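Serine protease pet (Escherichia coli, PDB 4OM9) is a secreted serine protease toxin of enteroaggregative Escherichia coli, an autotransporter enterotoxin that probably cleaves the host protein alpha-fodrin. Local coordinates at residues G707-G713 / A739-N745; F763-D769 / D787-Q791; V670-T674 / T692-L697; T700-G706 / G731-D737. One frame throughout, in Å; residues are numbered along the deposited sequence.

Read from the N terminus, the four contacts show how a beta-helix is built from repeated coils. Interaction 3 comes first, closing one coil, from 670-674 round to 692-697. Interaction 4 then opens at 700-706, and interaction 1 opens at 707-713 before interaction 4 has closed at 731-737; interaction 1 closes in turn at 739-745, so these two cross, each bridging neighbouring coils on a different face. Interaction 2 follows in series, joining 763-769 to 787-791. Interaction 1 hydrogen-bonds to both flanking contacts, through Ala693 of interaction 3 and Gly764 of interaction 2, while Leu697 of interaction 3 packs against Ile703 of interaction 4.

Interaction 1: G707-G713 / A739-N745; sequences GDLTLTG and ANFTAKN
Asp708 to Leu711 run alongside Asn740 to Ala743 as parallel strands in exact register, their short axes 4.6 Å apart at closest approach and only 9° from parallel. Leu709 and Leu711 each use both backbone groups across the gap: Leu709 N gives to Asn740 O and its O receives Thr742 N at 2.7 Å, and Leu711 repeats the pattern with Thr742 O and Lys744 N. Beyond the strands, Gly713 N reaches Asn745 O at 2.7 Å.

Leu709, Leu711, Phe741 and Ala743 turn to the buried face. Leu709 lies beside Phe741, its CD2 branch 3.7 Å from Phe741 CE2, while CD1 of Leu711 approaches the same ring at CZ, 4.0 Å away. Phe741 also touches Ile753 of the next coil.

The other face carries polar side chains. Asn740 ND2 makes a weak bond of 3.3 Å to Asp708 OD1, with the amide and carboxylate planes 62° apart. Thr710 and Thr742 point the same way. Lys744, with CG wedged between its own N and carbonyl carbon (chi1 70°) and the chain extended beyond, has its CG 3.9 Å from Thr712 CG2 and lays its CE 3.9 Å from Thr710 CG2.

Directional bonding between these two coils of the beta-helix therefore comes almost wholly from the main chain; the outer row packs closely but adds a single weak side-chain bond, and the inner row adds apolar packing.

Interaction 2: F763-D769 / D787-Q791; sequences FGSADKD and DTSYQ
Phe763 and Tyr790 supply the aromatic part of this contact. Their rings are nearly parallel, the planes 17° apart, yet strongly offset with little face shared, and the centroids are 4.9 Å from each other. Tyr790 CB sits over the Phe763 face, 3.9 Å from the ring centroid in a CH-pi contact, while Phe763 CZ lies over one face of the tyrosine, 3.5 Å from Tyr790 CG. With CG anti to the backbone N (chi1 164°), the Tyr790 ring swings out past the Phe763 rim; its OH is tied to Gly751 O and Ser793 N.

Apolar packing continues at Thr788, whose CG2 stands 4.1 Å from Phe763 CB. This is the interior of the right-handed parallel beta-helix: strand 788-791 lies on strand 747-755, while Gly764 hydrogen-bonds to Ala743.

Polar contacts gather at the other end. Ser765 OG donates to the syn lone pair of Asp787 OD1 at 2.7 Å, and this oxygen also takes a weak bond from Asn745 N. Thr788 OG1 donates a hydrogen bond to Asp787 O, from above the carbonyl plane. Asp769 OD2 is modelled 2.9 Å from Asp787 OD2, a like-charge approach that is doubtful.

Interaction 3: V670-T674 / T692-L697; sequences VTLNT and TASSSL
Leu672 O is gripped by two backbone N-H groups at once, Ser694 N at 3.0 Å and Ser695 N at 3.1 Å. Both bonds are weak, bent to about 121° at the hydrogen, because a single oxygen serves consecutive amides where the chain turns away after Ala693. The setting is a corner of the right-handed parallel beta-helix: strands 668-672 and 690-693 lie on successive coils, and both leave their face here, the first through an inverse gamma turn centred on Leu672.

Upstream of the corner the pairing is regular. Thr692 N donates to Val670 O, and Thr692 O accepts Leu672 N at 2.8 Å, so Thr692 is held through both its N and its O. Thr671 and Thr692 share one face of the pair.

The inner side is apolar. Leu672 CB meets Ala693 CB at 3.9 Å, and with CG anti to the carbonyl carbon (chi1 -56°) its branches are carried inward, where CD1 meets Leu697 CD1 obliquely at 3.8 Å. Phe651 of the preceding coil touches Leu672, while Tyr727 of the following coil touches Ala693 and Leu697, which places the leucine pair between hydrophobic side chains from both neighbours. Ser694 and Ser696 are instead engaged with that following coil, through a weak bond to Thr712 OG1 and a bond from Phe726 N respectively.

At the outgoing end Ser695 lies against the departing chain, with Ser695 CB 3.3 Å from Leu672 O and Ser695 OG 3.0 Å from Thr674 C.

Interaction 4: T700-G706 / G731-D737; sequences TSNIKSG and GYELTED
Lys704 rises from its strand with CG anti to the carbonyl carbon (chi1 -62°) and stays extended to its end, running past Leu734 and Glu736 of the next coil, both on one flank. Its CB lies 4.0 Å from Glu736 OE1. CG comes to 4.1 Å from Leu734 CD2, and CD meets Glu736 OE1 at 3.8 Å. Then CE brushes the same Leu734 CD2 branch at 4.0 Å, the lysine and leucine side chains being set at a slant to each other. NZ remains 5.2 Å from Glu736 OE1, too far for a salt bridge, though the opposite charges would probably still attract.

Beneath this outer row is the parallel pairing that makes a face of the right-handed beta-helix. Ile703 to Ser705 match Glu733 to Thr735, with Leu734 held through both its N and O, by Ile703 O and Ser705 N. Past the strands the bonding turns less regular: Glu736 N reaches Ser705 O from above the carbonyl plane, and at the start of the contact Gly731 N sits even further out of plane, 68°, over Ser701 O.

Facing the interior, Ile703 and Glu733 lie side by side with Ile703 CD1 4.0 Å from Glu733 OE1. Thr735 puts its CG2 3.4 Å from Ser705 O. Val749 and Ile753 of strand 747-755 touch Glu733 from the following coil, while Leu683 and Ile685 of the preceding one touch Ile703 and Ser705.

Interaction 1: G707-G713 / A739-N745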
loop_
_atom_site.group_PDB
_atom_site.type_symbol
_atom_site.label_atom_id
_atom_site.label_comp_id
_atom_site.label_asym_id
_atom_site.label_seq_id
_atom_site.Cartn_x
_atom_site.Cartn_y
_atom_site.Cartn_z
ATOM N N GLY A 707 -15.968 -16.070 12.919
ATOM C CA GLY A 707 -14.544 -16.210 12.665
ATOM C C GLY A 707 -13.784 -16.549 13.934
ATOM O O GLY A 707 -14.324 -17.197 14.828
ATOM N N ASP A 708 -12.525 -16.128 14.010
ATOM C CA ASP A 708 -11.739 -16.281 15.231
ATOM C C ASP A 708 -11.750 -14.986 16.046
ATOM O O ASP A 708 -11.402 -13.915 15.544
ATOM C CB ASP A 708 -10.303 -16.684 14.911
ATOM C CG ASP A 708 -10.211 -18.022 14.174
ATOM O OD1 ASP A 708 -11.260 -18.631 13.884
ATOM O OD2 ASP A 708 -9.082 -18.461 13.872
ATOM N N LEU A 709 -12.173 -15.093 17.301
ATOM C CA LEU A 709 -12.137 -13.978 18.240
ATOM C C LEU A 709 -11.370 -14.371 19.504
ATOM O O LEU A 709 -11.722 -15.331 20.208
ATOM C CB LEU A 709 -13.550 -13.513 18.592
ATOM C CG LEU A 709 -13.654 -12.388 19.625
ATOM C CD1 LEU A 709 -12.942 -11.087 19.119
ATOM C CD2 LEU A 709 -15.100 -12.124 19.954
ATOM N N THR A 710 -10.310 -13.624 19.779
ATOM C CA THR A 710 -9.459 -13.897 20.917
ATOM C C THR A 710 -9.360 -12.673 21.818
ATOM O O THR A 710 -9.118 -11.557 21.357
ATOM C CB THR A 710 -8.063 -14.315 20.470
ATOM O OG1 THR A 710 -8.171 -15.404 19.548
ATOM C CG2 THR A 710 -7.238 -14.747 21.661
ATOM N N LEU A 711 -9.550 -12.893 23.111
ATOM C CA LEU A 711 -9.537 -11.816 24.082
ATOM C C LEU A 711 -8.471 -12.080 25.144
ATOM O O LEU A 711 -8.475 -13.127 25.793
ATOM C CB LEU A 711 -10.919 -11.675 24.704
ATOM C CG LEU A 711 -12.053 -11.662 23.681
ATOM C CD1 LEU A 711 -13.407 -11.655 24.377
ATOM C CD2 LEU A 711 -11.903 -10.457 22.771
ATOM N N THR A 712 -7.537 -11.144 25.295
ATOM C CA THR A 712 -6.370 -11.360 26.148
ATOM C C THR A 712 -5.980 -10.116 26.906
ATOM O O THR A 712 -6.294 -9.008 26.482
ATOM C CB THR A 712 -5.112 -11.768 25.355
ATOM O OG1 THR A 712 -4.530 -10.592 24.793
ATOM C CG2 THR A 712 -5.423 -12.760 24.244
ATOM N N GLY A 713 -5.244 -10.301 27.999
ATOM C CA GLY A 713 -4.679 -9.187 28.736
ATOM C C GLY A 713 -3.743 -8.381 27.867
ATOM O O GLY A 713 -3.345 -8.835 26.796
ATOM N N ALA A 739 -16.828 -21.830 14.596
ATOM C CA ALA A 739 -15.893 -20.730 14.822
ATOM C C ALA A 739 -15.004 -20.914 16.048
ATOM O O ALA A 739 -14.996 -21.975 16.669
ATOM C CB ALA A 739 -16.662 -19.437 14.943
ATOM N N ASN A 740 -14.241 -19.873 16.374
ATOM C CA ASN A 740 -13.401 -19.858 17.574
ATOM C C ASN A 740 -13.594 -18.608 18.427
ATOM O O ASN A 740 -13.519 -17.460 17.948
ATOM C CB ASN A 740 -11.922 -19.985 17.214
ATOM C CG ASN A 740 -11.557 -21.370 16.736
ATOM O OD1 ASN A 740 -11.902 -22.373 17.372
ATOM N ND2 ASN A 740 -10.865 -21.439 15.606
ATOM N N PHE A 741 -13.850 -18.850 19.703
ATOM C CA PHE A 741 -13.976 -17.795 20.683
ATOM C C PHE A 741 -13.050 -18.126 21.847
ATOM O O PHE A 741 -13.357 -18.980 22.679
ATOM C CB PHE A 741 -15.430 -17.647 21.130
ATOM C CG PHE A 741 -15.646 -16.582 22.166
ATOM C CD1 PHE A 741 -15.519 -16.873 23.517
ATOM C CD2 PHE A 741 -15.996 -15.294 21.794
ATOM C CE1 PHE A 741 -15.723 -15.906 24.472
ATOM C CE2 PHE A 741 -16.202 -14.314 22.747
ATOM C CZ PHE A 741 -16.067 -14.621 24.087
ATOM N N THR A 742 -11.915 -17.442 21.883
ATOM C CA THR A 742 -10.857 -17.715 22.837
ATOM C C THR A 742 -10.626 -16.569 23.824
ATOM O O THR A 742 -10.449 -15.417 23.434
ATOM C CB THR A 742 -9.524 -18.029 22.104
ATOM O OG1 THR A 742 -9.706 -19.163 21.250
ATOM C CG2 THR A 742 -8.398 -18.323 23.089
ATOM N N ALA A 743 -10.634 -16.896 25.110
ATOM C CA ALA A 743 -10.263 -15.947 26.146
ATOM C C ALA A 743 -9.131 -16.543 26.965
ATOM O O ALA A 743 -9.185 -17.717 27.336
ATOM C CB ALA A 743 -11.449 -15.611 27.026
ATOM N N LYS A 744 -8.111 -15.741 27.246
ATOM C CA LYS A 744 -6.902 -16.232 27.898
ATOM C C LYS A 744 -6.003 -15.097 28.373
ATOM O O LYS A 744 -6.226 -13.934 28.033
ATOM C CB LYS A 744 -6.117 -17.132 26.944
ATOM C CG LYS A 744 -5.484 -16.383 25.790
ATOM C CD LYS A 744 -4.882 -17.340 24.771
ATOM C CE LYS A 744 -4.310 -16.583 23.573
ATOM N NZ LYS A 744 -3.589 -17.470 22.615
ATOM N N ASN A 745 -4.986 -15.451 29.157
ATOM C CA ASN A 745 -3.952 -14.511 29.588
ATOM C C ASN A 745 -4.479 -13.268 30.289
ATOM O O ASN A 745 -4.416 -12.176 29.742
ATOM C CB ASN A 745 -3.098 -14.087 28.393
ATOM C CG ASN A 745 -1.928 -15.020 28.154
ATOM O OD1 ASN A 745 -2.066 -16.057 27.502
ATOM N ND2 ASN A 745 -0.766 -14.659 28.686
#

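Interaction 2: F763-D769 / D787-Q791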
loop_
_atom_site.group_PDB
_atom_site.type_symbol
_atom_site.label_atom_id
_atom_site.label_comp_id
_atom_site.label_asym_id
_atom_site.label_seq_id
_atom_site.Cartn_x
_atom_site.Cartn_y
_atom_site.Cartn_z
ATOM N N PHE A 763 -11.526 -20.582 27.318
ATOM C CA PHE A 763 -11.035 -19.960 28.568
ATOM C C PHE A 763 -9.730 -20.486 29.169
ATOM O O PHE A 763 -9.632 -21.647 29.553
ATOM C CB PHE A 763 -12.106 -20.044 29.655
ATOM C CG PHE A 763 -13.460 -19.567 29.224
ATOM C CD1 PHE A 763 -13.613 -18.387 28.532
ATOM C CD2 PHE A 763 -14.587 -20.314 29.523
ATOM C CE1 PHE A 763 -14.872 -17.959 28.134
ATOM C CE2 PHE A 763 -15.841 -19.898 29.138
ATOM C CZ PHE A 763 -15.987 -18.717 28.442
ATOM N N GLY A 764 -8.739 -19.613 29.281
ATOM C CA GLY A 764 -7.520 -19.958 29.983
ATOM C C GLY A 764 -6.358 -20.361 29.101
ATOM O O GLY A 764 -6.508 -21.133 28.150
ATOM N N SER A 765 -5.190 -19.825 29.434
ATOM C CA SER A 765 -3.959 -20.120 28.716
ATOM C C SER A 765 -3.666 -21.612 28.720
ATOM O O SER A 765 -3.346 -22.181 29.762
ATOM C CB SER A 765 -2.789 -19.362 29.340
ATOM O OG SER A 765 -3.124 -18.006 29.576
ATOM N N ALA A 766 -3.780 -22.237 27.551
ATOM C CA ALA A 766 -3.537 -23.669 27.409
ATOM C C ALA A 766 -2.094 -24.033 27.757
ATOM O O ALA A 766 -1.243 -24.143 26.873
ATOM C CB ALA A 766 -3.868 -24.121 25.997
ATOM N N ASP A 767 -1.838 -24.206 29.053
ATOM C CA ASP A 767 -0.517 -24.560 29.585
ATOM C C ASP A 767 0.554 -23.501 29.311
ATOM O O ASP A 767 1.736 -23.732 29.562
ATOM C CB ASP A 767 -0.054 -25.915 29.030
ATOM C CG ASP A 767 -0.784 -27.086 29.661
ATOM O OD1 ASP A 767 -1.961 -26.922 30.046
ATOM O OD2 ASP A 767 -0.179 -28.174 29.774
ATOM N N LYS A 768 0.143 -22.341 28.810
ATOM C CA LYS A 768 1.081 -21.250 28.554
ATOM C C LYS A 768 1.415 -20.488 29.834
ATOM O O LYS A 768 2.177 -19.519 29.807
ATOM C CB LYS A 768 0.520 -20.281 27.508
ATOM C CG LYS A 768 0.567 -20.795 26.081
ATOM C CD LYS A 768 0.316 -19.670 25.091
ATOM C CE LYS A 768 -1.024 -18.995 25.341
ATOM N NZ LYS A 768 -1.228 -17.805 24.462
ATOM N N ASP A 769 0.842 -20.930 30.952
ATOM C CA ASP A 769 1.083 -20.292 32.241
ATOM C C ASP A 769 1.236 -21.313 33.363
ATOM O O ASP A 769 1.322 -22.517 33.120
ATOM C CB ASP A 769 -0.051 -19.319 32.576
ATOM C CG ASP A 769 0.413 -17.874 32.615
ATOM O OD1 ASP A 769 0.879 -17.428 33.685
ATOM O OD2 ASP A 769 0.311 -17.183 31.579
ATOM N N ASP A 787 -5.257 -17.738 34.215
ATOM C CA ASP A 787 -5.422 -16.298 34.264
ATOM C C ASP A 787 -6.642 -15.897 33.439
ATOM O O ASP A 787 -6.518 -15.177 32.466
ATOM C CB ASP A 787 -4.162 -15.605 33.748
ATOM C CG ASP A 787 -3.563 -16.308 32.540
ATOM O OD1 ASP A 787 -4.325 -16.940 31.772
ATOM O OD2 ASP A 787 -2.332 -16.233 32.360
ATOM N N THR A 788 -7.823 -16.382 33.804
ATOM C CA THR A 788 -9.004 -16.063 33.010
ATOM C C THR A 788 -10.296 -16.257 33.774
ATOM O O THR A 788 -10.565 -17.336 34.301
ATOM C CB THR A 788 -9.068 -16.916 31.716
ATOM O OG1 THR A 788 -7.909 -16.661 30.907
ATOM C CG2 THR A 788 -10.322 -16.582 30.912
ATOM N N SER A 789 -11.104 -15.208 33.837
ATOM C CA SER A 789 -12.436 -15.349 34.401
ATOM C C SER A 789 -13.463 -14.964 33.349
ATOM O O SER A 789 -13.209 -14.103 32.505
ATOM C CB SER A 789 -12.608 -14.499 35.661
ATOM O OG SER A 789 -12.826 -13.139 35.327
ATOM N N TYR A 790 -14.605 -15.640 33.400
ATOM C CA TYR A 790 -15.741 -15.366 32.548
ATOM C C TYR A 790 -17.004 -15.343 33.386
ATOM O O TYR A 790 -17.042 -15.962 34.458
ATOM C CB TYR A 790 -15.853 -16.412 31.431
ATOM C CG TYR A 790 -17.209 -16.400 30.779
ATOM C CD1 TYR A 790 -17.525 -15.459 29.809
ATOM C CD2 TYR A 790 -18.196 -17.293 31.176
ATOM C CE1 TYR A 790 -18.778 -15.426 29.236
ATOM C CE2 TYR A 790 -19.444 -17.267 30.613
ATOM C CZ TYR A 790 -19.733 -16.336 29.649
ATOM O OH TYR A 790 -20.988 -16.325 29.098
ATOM N N GLN A 791 -18.034 -14.632 32.919
ATOM C CA GLN A 791 -19.382 -14.775 33.500
ATOM C C GLN A 791 -20.481 -14.245 32.580
ATOM O O GLN A 791 -20.384 -13.144 32.072
ATOM C CB GLN A 791 -19.475 -14.091 34.882
ATOM C CG GLN A 791 -19.233 -12.599 34.861
ATOM C CD GLN A 791 -19.967 -11.919 36.017
ATOM O OE1 GLN A 791 -21.197 -11.798 35.995
ATOM N NE2 GLN A 791 -19.224 -11.497 37.035
#

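Interaction 3: V670-T674 / T692-L697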
loop_
_atom_site.group_PDB
_atom_site.type_symbol
_atom_site.label_atom_id
_atom_site.label_comp_id
_atom_site.label_asym_id
_atom_site.label_seq_id
_atom_site.Cartn_x
_atom_site.Cartn_y
_atom_site.Cartn_z
ATOM N N VAL A 670 -7.537 -7.965 12.504
ATOM C CA VAL A 670 -7.714 -6.882 13.448
ATOM C C VAL A 670 -7.054 -7.134 14.796
ATOM O O VAL A 670 -7.240 -8.202 15.394
ATOM C CB VAL A 670 -9.196 -6.628 13.696
ATOM C CG1 VAL A 670 -9.375 -5.500 14.695
ATOM C CG2 VAL A 670 -9.909 -6.329 12.382
ATOM N N THR A 671 -6.314 -6.140 15.277
ATOM C CA THR A 671 -5.691 -6.178 16.593
ATOM C C THR A 671 -6.081 -4.985 17.472
ATOM O O THR A 671 -5.507 -3.903 17.376
ATOM C CB THR A 671 -4.174 -6.212 16.480
ATOM O OG1 THR A 671 -3.787 -7.338 15.684
ATOM C CG2 THR A 671 -3.536 -6.296 17.863
ATOM N N LEU A 672 -7.057 -5.178 18.341
ATOM C CA LEU A 672 -7.467 -4.097 19.204
ATOM C C LEU A 672 -6.535 -4.000 20.400
ATOM O O LEU A 672 -6.772 -4.618 21.438
ATOM C CB LEU A 672 -8.907 -4.294 19.640
ATOM C CG LEU A 672 -9.857 -4.442 18.446
ATOM C CD1 LEU A 672 -11.307 -4.567 18.904
ATOM C CD2 LEU A 672 -9.693 -3.285 17.471
ATOM N N ASN A 673 -5.462 -3.224 20.243
ATOM C CA ASN A 673 -4.507 -2.997 21.328
ATOM C C ASN A 673 -4.662 -1.615 21.954
ATOM O O ASN A 673 -3.778 -1.134 22.660
ATOM C CB ASN A 673 -3.062 -3.211 20.842
ATOM C CG ASN A 673 -2.646 -2.254 19.720
ATOM O OD1 ASN A 673 -3.372 -1.334 19.352
ATOM N ND2 ASN A 673 -1.458 -2.472 19.187
ATOM N N THR A 674 -5.807 -0.995 21.695
ATOM C CA THR A 674 -6.204 0.246 22.347
ATOM C C THR A 674 -7.636 0.060 22.835
ATOM O O THR A 674 -8.427 -0.609 22.174
ATOM C CB THR A 674 -6.095 1.463 21.378
ATOM O OG1 THR A 674 -4.752 1.960 21.379
ATOM C CG2 THR A 674 -7.029 2.574 21.789
ATOM N N THR A 692 -8.135 -10.164 17.360
ATOM C CA THR A 692 -7.509 -10.280 18.667
ATOM C C THR A 692 -7.607 -8.945 19.394
ATOM O O THR A 692 -7.170 -7.909 18.880
ATOM C CB THR A 692 -6.028 -10.693 18.562
ATOM O OG1 THR A 692 -5.881 -11.739 17.590
ATOM C CG2 THR A 692 -5.507 -11.161 19.910
ATOM N N ALA A 693 -8.187 -8.964 20.587
ATOM C CA ALA A 693 -8.319 -7.751 21.380
ATOM C C ALA A 693 -7.512 -7.856 22.673
ATOM O O ALA A 693 -7.972 -8.437 23.649
ATOM C CB ALA A 693 -9.779 -7.477 21.683
ATOM N N SER A 694 -6.313 -7.289 22.673
ATOM C CA SER A 694 -5.415 -7.371 23.818
ATOM C C SER A 694 -5.669 -6.217 24.767
ATOM O O SER A 694 -4.987 -6.046 25.779
ATOM C CB SER A 694 -3.956 -7.367 23.358
ATOM O OG SER A 694 -3.720 -8.401 22.414
ATOM N N SER A 695 -6.666 -5.420 24.417
ATOM C CA SER A 695 -7.000 -4.223 25.162
ATOM C C SER A 695 -8.476 -4.287 25.517
ATOM O O SER A 695 -9.260 -4.879 24.773
ATOM C CB SER A 695 -6.671 -2.973 24.329
ATOM O OG SER A 695 -6.945 -1.780 25.038
ATOM N N SER A 696 -8.854 -3.690 26.641
ATOM C CA SER A 696 -10.245 -3.726 27.110
ATOM C C SER A 696 -11.285 -3.388 26.036
ATOM O O SER A 696 -11.110 -2.444 25.261
ATOM C CB SER A 696 -10.431 -2.761 28.282
ATOM O OG SER A 696 -9.953 -3.296 29.498
ATOM N N LEU A 697 -12.374 -4.148 26.007
ATOM C CA LEU A 697 -13.480 -3.846 25.111
ATOM C C LEU A 697 -14.827 -3.892 25.830
ATOM O O LEU A 697 -15.279 -4.955 26.236
ATOM C CB LEU A 697 -13.484 -4.806 23.929
ATOM C CG LEU A 697 -14.620 -4.620 22.922
ATOM C CD1 LEU A 697 -14.084 -4.698 21.507
ATOM C CD2 LEU A 697 -15.702 -5.667 23.136
#

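Interaction 4: T700-G706 / G731-D737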
loop_
_atom_site.group_PDB
_atom_site.type_symbol
_atom_site.label_atom_id
_atom_site.label_comp_id
_atom_site.label_asym_id
_atom_site.label_seq_id
_atom_site.Cartn_x
_atom_site.Cartn_y
_atom_site.Cartn_z
ATOM N N THR A 700 -22.253 -1.771 25.070
ATOM C CA THR A 700 -23.624 -1.808 25.544
ATOM C C THR A 700 -24.481 -2.638 24.601
ATOM O O THR A 700 -25.676 -2.811 24.812
ATOM C CB THR A 700 -24.201 -0.398 25.667
ATOM O OG1 THR A 700 -24.179 0.244 24.383
ATOM C CG2 THR A 700 -23.374 0.415 26.659
ATOM N N SER A 701 -23.840 -3.159 23.564
ATOM C CA SER A 701 -24.491 -3.941 22.531
ATOM C C SER A 701 -23.866 -5.330 22.476
ATOM O O SER A 701 -23.204 -5.754 23.422
ATOM C CB SER A 701 -24.361 -3.236 21.178
ATOM O OG SER A 701 -25.061 -3.923 20.157
ATOM N N ASN A 702 -24.049 -6.016 21.351
ATOM C CA ASN A 702 -23.593 -7.394 21.187
ATOM C C ASN A 702 -22.555 -7.585 20.077
ATOM O O ASN A 702 -22.421 -6.756 19.181
ATOM C CB ASN A 702 -24.786 -8.293 20.893
ATOM C CG ASN A 702 -25.364 -8.036 19.524
ATOM O OD1 ASN A 702 -25.153 -8.813 18.603
ATOM N ND2 ASN A 702 -26.070 -6.918 19.371
ATOM N N ILE A 703 -21.853 -8.713 20.147
ATOM C CA ILE A 703 -20.836 -9.101 19.179
ATOM C C ILE A 703 -21.199 -10.433 18.555
ATOM O O ILE A 703 -21.327 -11.428 19.261
ATOM C CB ILE A 703 -19.447 -9.227 19.835
ATOM C CG1 ILE A 703 -19.042 -7.913 20.496
ATOM C CG2 ILE A 703 -18.396 -9.670 18.819
ATOM C CD1 ILE A 703 -17.935 -8.078 21.500
ATOM N N LYS A 704 -21.373 -10.452 17.240
ATOM C CA LYS A 704 -21.622 -11.691 16.516
ATOM C C LYS A 704 -20.359 -12.105 15.789
ATOM O O LYS A 704 -19.701 -11.261 15.171
ATOM C CB LYS A 704 -22.783 -11.522 15.539
ATOM C CG LYS A 704 -24.080 -11.178 16.237
ATOM C CD LYS A 704 -25.224 -10.923 15.271
ATOM C CE LYS A 704 -26.460 -10.468 16.049
ATOM N NZ LYS A 704 -27.662 -10.246 15.198
ATOM N N SER A 705 -20.014 -13.393 15.855
ATOM C CA SER A 705 -18.734 -13.850 15.321
ATOM C C SER A 705 -18.741 -15.267 14.739
ATOM O O SER A 705 -19.021 -16.244 15.429
ATOM C CB SER A 705 -17.659 -13.759 16.410
ATOM O OG SER A 705 -16.438 -14.339 15.978
ATOM N N GLY A 706 -18.406 -15.351 13.455
ATOM C CA GLY A 706 -18.313 -16.604 12.738
ATOM C C GLY A 706 -16.876 -16.847 12.330
ATOM O O GLY A 706 -16.593 -17.714 11.501
ATOM N N GLY A 731 -25.024 -7.072 25.566
ATOM C CA GLY A 731 -25.940 -7.780 24.688
ATOM C C GLY A 731 -25.465 -9.189 24.394
ATOM O O GLY A 731 -26.040 -9.894 23.554
ATOM N N TYR A 732 -24.405 -9.586 25.095
ATOM C CA TYR A 732 -23.814 -10.917 25.004
ATOM C C TYR A 732 -23.022 -11.074 23.705
ATOM O O TYR A 732 -23.008 -10.180 22.852
ATOM C CB TYR A 732 -24.875 -12.044 25.088
ATOM C CG TYR A 732 -26.043 -11.864 26.058
ATOM C CD1 TYR A 732 -25.973 -10.996 27.146
ATOM C CD2 TYR A 732 -27.220 -12.591 25.879
ATOM C CE1 TYR A 732 -27.045 -10.842 28.010
ATOM C CE2 TYR A 732 -28.291 -12.447 26.741
ATOM C CZ TYR A 732 -28.200 -11.570 27.803
ATOM O OH TYR A 732 -29.264 -11.428 28.663
ATOM N N GLU A 733 -22.347 -12.211 23.569
ATOM C CA GLU A 733 -21.730 -12.580 22.302
ATOM C C GLU A 733 -22.409 -13.814 21.737
ATOM O O GLU A 733 -22.878 -14.680 22.484
ATOM C CB GLU A 733 -20.226 -12.817 22.454
ATOM C CG GLU A 733 -19.778 -13.233 23.822
ATOM C CD GLU A 733 -19.063 -12.121 24.566
ATOM O OE1 GLU A 733 -18.385 -11.283 23.912
ATOM O OE2 GLU A 733 -19.183 -12.095 25.819
ATOM N N LEU A 734 -22.466 -13.881 20.413
ATOM C CA LEU A 734 -23.168 -14.942 19.704
ATOM C C LEU A 734 -22.264 -15.520 18.616
ATOM O O LEU A 734 -21.651 -14.779 17.846
ATOM C CB LEU A 734 -24.487 -14.406 19.120
ATOM C CG LEU A 734 -25.145 -14.970 17.856
ATOM C CD1 LEU A 734 -25.408 -16.448 17.978
ATOM C CD2 LEU A 734 -26.442 -14.231 17.523
ATOM N N THR A 735 -22.171 -16.846 18.565
ATOM C CA THR A 735 -21.289 -17.508 17.608
ATOM C C THR A 735 -22.098 -18.125 16.457
ATOM O O THR A 735 -23.156 -18.714 16.678
ATOM C CB THR A 735 -20.430 -18.570 18.307
ATOM O OG1 THR A 735 -19.849 -18.003 19.491
ATOM C CG2 THR A 735 -19.323 -19.043 17.391
ATOM N N GLU A 736 -21.586 -17.984 15.234
ATOM C CA GLU A 736 -22.395 -18.122 14.019
ATOM C C GLU A 736 -21.981 -19.222 13.039
ATOM O O GLU A 736 -22.676 -19.461 12.054
ATOM C CB GLU A 736 -22.396 -16.787 13.267
ATOM C CG GLU A 736 -22.938 -15.624 14.064
ATOM C CD GLU A 736 -24.453 -15.547 14.037
ATOM O OE1 GLU A 736 -24.979 -14.432 13.828
ATOM O OE2 GLU A 736 -25.125 -16.591 14.232
ATOM N N ASP A 737 -20.851 -19.870 13.300
ATOM C CA ASP A 737 -20.318 -20.937 12.448
ATOM C C ASP A 737 -19.489 -21.899 13.299
ATOM O O ASP A 737 -19.404 -21.735 14.509
ATOM C CB ASP A 737 -19.444 -20.358 11.319
ATOM C CG ASP A 737 -20.255 -19.879 10.119
ATOM O OD1 ASP A 737 -21.338 -20.436 9.851
ATOM O OD2 ASP A 737 -19.797 -18.951 9.424
#